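Local coordinates for protein endonuclease V (Streptomyces avermitilis, PDB 3GOC) that probably repairs deaminated DNA as a magnesium-dependent endonuclease, cutting the strand at the second phosphodiester bond 3' to a deoxyinosine, at residues A72-A76 with L219-A223; V118-R123 with A165-V170. All coordinates share one frame; numbering follows the deposited sequence.

Overall arrangement
Both contacts are built on the mixed sheet of this RNase H-like fold, on opposite sides of the chain's centre, with their centres about 31 Å apart and their nearest atoms about 19 Å apart. Contact 1 sets the C-terminal helix 211-228 against strand 70-79, an outermost strand of the sheet. Contact 2 joins the loop between strand 110-114 and helix 126-134 to the hairpin of strands 160-165 and 168-174. Along the chain, contact 2 is nested inside the span closed by contact 1. Helix 211-228 itself carries the metal ligand Asp217, two residues before segment 219-223 of contact 1, whereas contact 2, away from the metal sites, packs its loop against the hairpin turn.

Contact 1 (A72-A76 with L219-A223); sequences AEATA and LCRRA
Strand 72-76 and helix 219-223 run at 46° to each other, their axes 8.9 Å apart at closest approach, with Thr75 and Cys220 nearest in backbone register. Glu73 and Thr75, alternate residues of the strand, turn their side chains to the helix. In Leu219, CG anti to the backbone N (chi1 -180°) sets CD2 between them, while CD1 lies beside Thr75 CG2 and Glu73 OE2. Thr75 CG2 presses on Leu219 CG at 3.5 Å, tighter than usual for two carbons, and also meets Ala223 CB at 3.8 Å, one helical turn on. On the other flank, Leu219 CD2 lies 3.8 Å from Glu73 CB. The Glu73 chain extends past the leucine to Arg222, where OE2 and NH2 form a long salt bridge of 3.9 Å, carboxylate and guanidinium planes turned 58° apart. Beneath, Leu219 and Cys220 touch Ala59 of the adjacent strand 55-64, and Cys220 reaches the metal ligand Asp46. Cutting this leucine back to an alanine is likely to leave Thr75 CG2 and the aliphatic part of Glu73 without their main apolar partner. The chemistry is thus an apolar seat for the C-terminal helix on the sheet, edged by a loose ion pair on its exposed side.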
loop_
_atom_site.group_PDB
_atom_site.type_symbol
_atom_site.label_atom_id
_atom_site.label_comp_id
_atom_site.label_asym_id
_atom_site.label_seq_id
_atom_site.Cartn_x
_atom_site.Cartn_y
_atom_site.Cartn_z
ATOM N N ALA A 72 -12.805 9.399 -12.691
ATOM C CA ALA A 72 -12.686 10.353 -13.792
ATOM C C ALA A 72 -11.640 9.890 -14.792
ATOM O O ALA A 72 -10.733 9.139 -14.445
ATOM C CB ALA A 72 -12.309 11.723 -13.249
ATOM N N GLU A 73 -11.773 10.334 -16.036
ATOM C CA GLU A 73 -10.807 9.975 -17.068
ATOM C C GLU A 73 -10.824 11.008 -18.180
ATOM O O GLU A 73 -11.817 11.709 -18.371
ATOM C CB GLU A 73 -11.116 8.589 -17.640
ATOM C CG GLU A 73 -12.479 8.465 -18.282
ATOM C CD GLU A 73 -12.760 7.057 -18.781
ATOM O OE1 GLU A 73 -12.596 6.103 -17.993
ATOM O OE2 GLU A 73 -13.145 6.909 -19.961
ATOM N N ALA A 74 -9.714 11.112 -18.903
ATOM C CA ALA A 74 -9.609 12.065 -19.999
ATOM C C ALA A 74 -8.481 11.649 -20.927
ATOM O O ALA A 74 -7.544 10.978 -20.507
ATOM C CB ALA A 74 -9.344 13.465 -19.454
ATOM N N THR A 75 -8.584 12.032 -22.193
ATOM C CA THR A 75 -7.541 11.725 -23.159
ATOM C C THR A 75 -7.256 12.972 -23.980
ATOM O O THR A 75 -8.032 13.931 -23.975
ATOM C CB THR A 75 -7.949 10.585 -24.127
ATOM O OG1 THR A 75 -9.135 10.959 -24.839
ATOM C CG2 THR A 75 -8.188 9.295 -23.369
ATOM N N ALA A 76 -6.129 12.955 -24.676
ATOM C CA ALA A 76 -5.738 14.067 -25.528
ATOM C C ALA A 76 -4.936 13.507 -26.691
ATOM O O ALA A 76 -4.237 12.504 -26.548
ATOM C CB ALA A 76 -4.896 15.064 -24.745
ATOM N N LEU A 219 -7.239 2.830 -22.016
ATOM C CA LEU A 219 -7.879 4.039 -22.521
ATOM C C LEU A 219 -7.116 4.766 -23.626
ATOM O O LEU A 219 -7.720 5.178 -24.620
ATOM C CB LEU A 219 -8.186 5.000 -21.365
ATOM C CG LEU A 219 -8.875 6.315 -21.756
ATOM C CD1 LEU A 219 -10.180 6.051 -22.510
ATOM C CD2 LEU A 219 -9.150 7.121 -20.496
ATOM N N CYS A 220 -5.808 4.944 -23.486
ATOM C CA CYS A 220 -5.107 5.633 -24.562
ATOM C C CYS A 220 -5.103 4.817 -25.849
ATOM O O CYS A 220 -5.128 5.379 -26.944
ATOM C CB CYS A 220 -3.672 6.017 -24.163
ATOM S SG CYS A 220 -2.493 4.692 -23.795
ATOM N N ARG A 221 -5.063 3.495 -25.726
ATOM C CA ARG A 221 -5.079 2.651 -26.915
ATOM C C ARG A 221 -6.432 2.786 -27.619
ATOM O O ARG A 221 -6.492 2.856 -28.850
ATOM C CB ARG A 221 -4.815 1.193 -26.535
ATOM C CG ARG A 221 -3.362 0.906 -26.157
ATOM C CD ARG A 221 -3.214 -0.486 -25.557
ATOM N NE ARG A 221 -1.821 -0.880 -25.365
ATOM C CZ ARG A 221 -1.008 -1.257 -26.346
ATOM N NH1 ARG A 221 0.245 -1.601 -26.077
ATOM N NH2 ARG A 221 -1.447 -1.299 -27.597
ATOM N N ARG A 222 -7.516 2.837 -26.848
ATOM C CA ARG A 222 -8.841 2.984 -27.446
ATOM C C ARG A 222 -8.973 4.354 -28.112
ATOM O O ARG A 222 -9.489 4.465 -29.223
ATOM C CB ARG A 222 -9.945 2.830 -26.393
ATOM C CG ARG A 222 -11.345 2.857 -27.003
ATOM C CD ARG A 222 -12.433 2.750 -25.952
ATOM N NE ARG A 222 -12.564 3.972 -25.170
ATOM C CZ ARG A 222 -13.377 4.104 -24.129
ATOM N NH1 ARG A 222 -14.129 3.083 -23.745
ATOM N NH2 ARG A 222 -13.451 5.260 -23.483
ATOM N N ALA A 223 -8.507 5.393 -27.425
ATOM C CA ALA A 223 -8.585 6.750 -27.951
ATOM C C ALA A 223 -7.741 6.907 -29.215
ATOM O O ALA A 223 -8.097 7.674 -30.110
ATOM C CB ALA A 223 -8.144 7.753 -26.889
#

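Contact 2 (V118-R123 with A165-V170)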
loop_
_atom_site.group_PDB
_atom_site.type_symbol
_atom_site.label_atom_id
_atom_site.label_comp_id
_atom_site.label_asym_id
_atom_site.label_seq_id
_atom_site.Cartn_x
_atom_site.Cartn_y
_atom_site.Cartn_z
ATOM N N VAL A 118 13.395 9.117 -11.355
ATOM C CA VAL A 118 14.830 9.327 -11.169
ATOM C C VAL A 118 15.676 8.208 -11.786
ATOM O O VAL A 118 16.882 8.378 -12.008
ATOM C CB VAL A 118 15.181 9.468 -9.671
ATOM C CG1 VAL A 118 14.499 10.700 -9.097
ATOM C CG2 VAL A 118 14.748 8.230 -8.918
ATOM N N ALA A 119 15.052 7.064 -12.054
ATOM C CA ALA A 119 15.746 5.929 -12.674
ATOM C C ALA A 119 15.842 6.283 -14.149
ATOM O O ALA A 119 15.083 5.785 -14.983
ATOM C CB ALA A 119 14.933 4.644 -12.482
ATOM N N HIS A 120 16.807 7.138 -14.452
ATOM C CA HIS A 120 17.002 7.651 -15.799
ATOM C C HIS A 120 18.461 8.077 -15.949
ATOM O O HIS A 120 19.092 8.480 -14.974
ATOM C CB HIS A 120 16.037 8.831 -15.969
ATOM C CG HIS A 120 16.189 9.586 -17.250
ATOM N ND1 HIS A 120 17.098 10.611 -17.406
ATOM C CD2 HIS A 120 15.525 9.489 -18.426
ATOM C CE1 HIS A 120 16.987 11.112 -18.623
ATOM N NE2 HIS A 120 16.041 10.449 -19.262
ATOM N N PRO A 121 19.020 7.974 -17.168
ATOM C CA PRO A 121 20.415 8.358 -17.409
ATOM C C PRO A 121 20.798 9.724 -16.842
ATOM O O PRO A 121 21.935 9.925 -16.415
ATOM C CB PRO A 121 20.539 8.284 -18.935
ATOM C CG PRO A 121 19.111 8.390 -19.425
ATOM C CD PRO A 121 18.378 7.550 -18.423
ATOM N N ARG A 122 19.852 10.659 -16.836
ATOM C CA ARG A 122 20.107 11.986 -16.295
ATOM C C ARG A 122 19.255 12.244 -15.060
ATOM O O ARG A 122 19.043 13.391 -14.657
ATOM C CB ARG A 122 19.844 13.064 -17.352
ATOM C CG ARG A 122 21.065 13.416 -18.189
ATOM C CD ARG A 122 20.774 14.576 -19.128
ATOM N NE ARG A 122 21.833 15.582 -19.106
ATOM C CZ ARG A 122 23.075 15.379 -19.535
ATOM N NH1 ARG A 122 23.429 14.199 -20.025
ATOM N NH2 ARG A 122 23.963 16.362 -19.477
ATOM N N ARG A 123 18.770 11.161 -14.462
ATOM C CA ARG A 123 17.942 11.238 -13.264
ATOM C C ARG A 123 16.745 12.160 -13.480
ATOM O O ARG A 123 16.301 12.845 -12.561
ATOM C CB ARG A 123 18.781 11.740 -12.086
ATOM C CG ARG A 123 20.043 10.923 -11.826
ATOM C CD ARG A 123 19.720 9.537 -11.283
ATOM N NE ARG A 123 20.935 8.788 -10.951
ATOM C CZ ARG A 123 21.679 8.125 -11.830
ATOM N NH1 ARG A 123 21.341 8.100 -13.114
ATOM N NH2 ARG A 123 22.774 7.494 -11.429
ATOM N N ALA A 165 21.779 2.023 -10.834
ATOM C CA ALA A 165 22.303 2.590 -12.069
ATOM C C ALA A 165 23.787 2.631 -11.737
ATOM O O ALA A 165 24.271 3.579 -11.118
ATOM C CB ALA A 165 21.764 3.995 -12.295
ATOM N N GLY A 166 24.504 1.584 -12.128
ATOM C CA GLY A 166 25.912 1.510 -11.795
ATOM C C GLY A 166 25.961 1.013 -10.361
ATOM O O GLY A 166 25.736 -0.168 -10.100
ATOM N N ALA A 167 26.231 1.915 -9.423
ATOM C CA ALA A 167 26.287 1.545 -8.013
ATOM C C ALA A 167 25.323 2.402 -7.204
ATOM O O ALA A 167 25.214 2.260 -5.984
ATOM C CB ALA A 167 27.706 1.719 -7.486
ATOM N N ASP A 168 24.617 3.290 -7.896
ATOM C CA ASP A 168 23.674 4.206 -7.256
ATOM C C ASP A 168 22.229 3.724 -7.289
ATOM O O ASP A 168 21.716 3.330 -8.337
ATOM C CB ASP A 168 23.751 5.567 -7.939
ATOM C CG ASP A 168 25.130 6.175 -7.857
ATOM O OD1 ASP A 168 25.510 6.906 -8.797
ATOM O OD2 ASP A 168 25.820 5.924 -6.846
ATOM N N GLU A 169 21.563 3.775 -6.142
ATOM C CA GLU A 169 20.171 3.355 -6.091
ATOM C C GLU A 169 19.312 4.422 -6.755
ATOM O O GLU A 169 19.389 5.599 -6.403
ATOM C CB GLU A 169 19.710 3.162 -4.647
ATOM C CG GLU A 169 18.281 2.648 -4.555
ATOM C CD GLU A 169 17.819 2.438 -3.133
ATOM O OE1 GLU A 169 17.377 3.417 -2.496
ATOM O OE2 GLU A 169 17.908 1.288 -2.649
ATOM N N VAL A 170 18.501 4.003 -7.723
ATOM C CA VAL A 170 17.617 4.918 -8.435
ATOM C C VAL A 170 16.157 4.484 -8.323
ATOM O O VAL A 170 15.273 5.088 -8.930
ATOM C CB VAL A 170 18.006 5.033 -9.934
ATOM C CG1 VAL A 170 19.375 5.690 -10.060
ATOM C CG2 VAL A 170 18.016 3.649 -10.588
HETATM O O HOH W 1 25.063 6.054 -11.413
#
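Apolar packing centres on Val170, whose two methyls divide the work. CG2 meets Ala119 CB at 3.8 Å, while CG1, anti to the carbonyl carbon (chi1 -66°), lies over one face of the Arg123 guanidinium, 3.6 Å from Arg123 NE. Phe148, from a neighbouring loop, touches Ala119, Ala165 and Val170. The methyl Val118 CG2 lies instead against the carbonyl oxygen of Val170. The ionic part is weaker: Arg123 NH2 faces Asp168 OD1 across 3.8 Å, a long salt bridge with the planar groups 68° apart, although OD1 sits near the guanidinium plane. One water bridges this gap: it donates to Asp168 OD1 at 2.8 Å and to Ala165 O at 2.6 Å, and accepts a weak bond from Arg123 NH2. Hydrogen bonds inside the loop position the arginine: Arg123 NH1 donates to His120 O at 2.9 Å, while Arg123 N, closing the type I turn, reaches the same oxygen from the opposite face of its plane. His120 NE2 is bonded to Gly87 O. Anchored at NH1 and covered by Val170, the guanidinium is held against its own turn; its ion pair with Asp168, last residue of the type II' turn, is likely to be modest, with water the closer link.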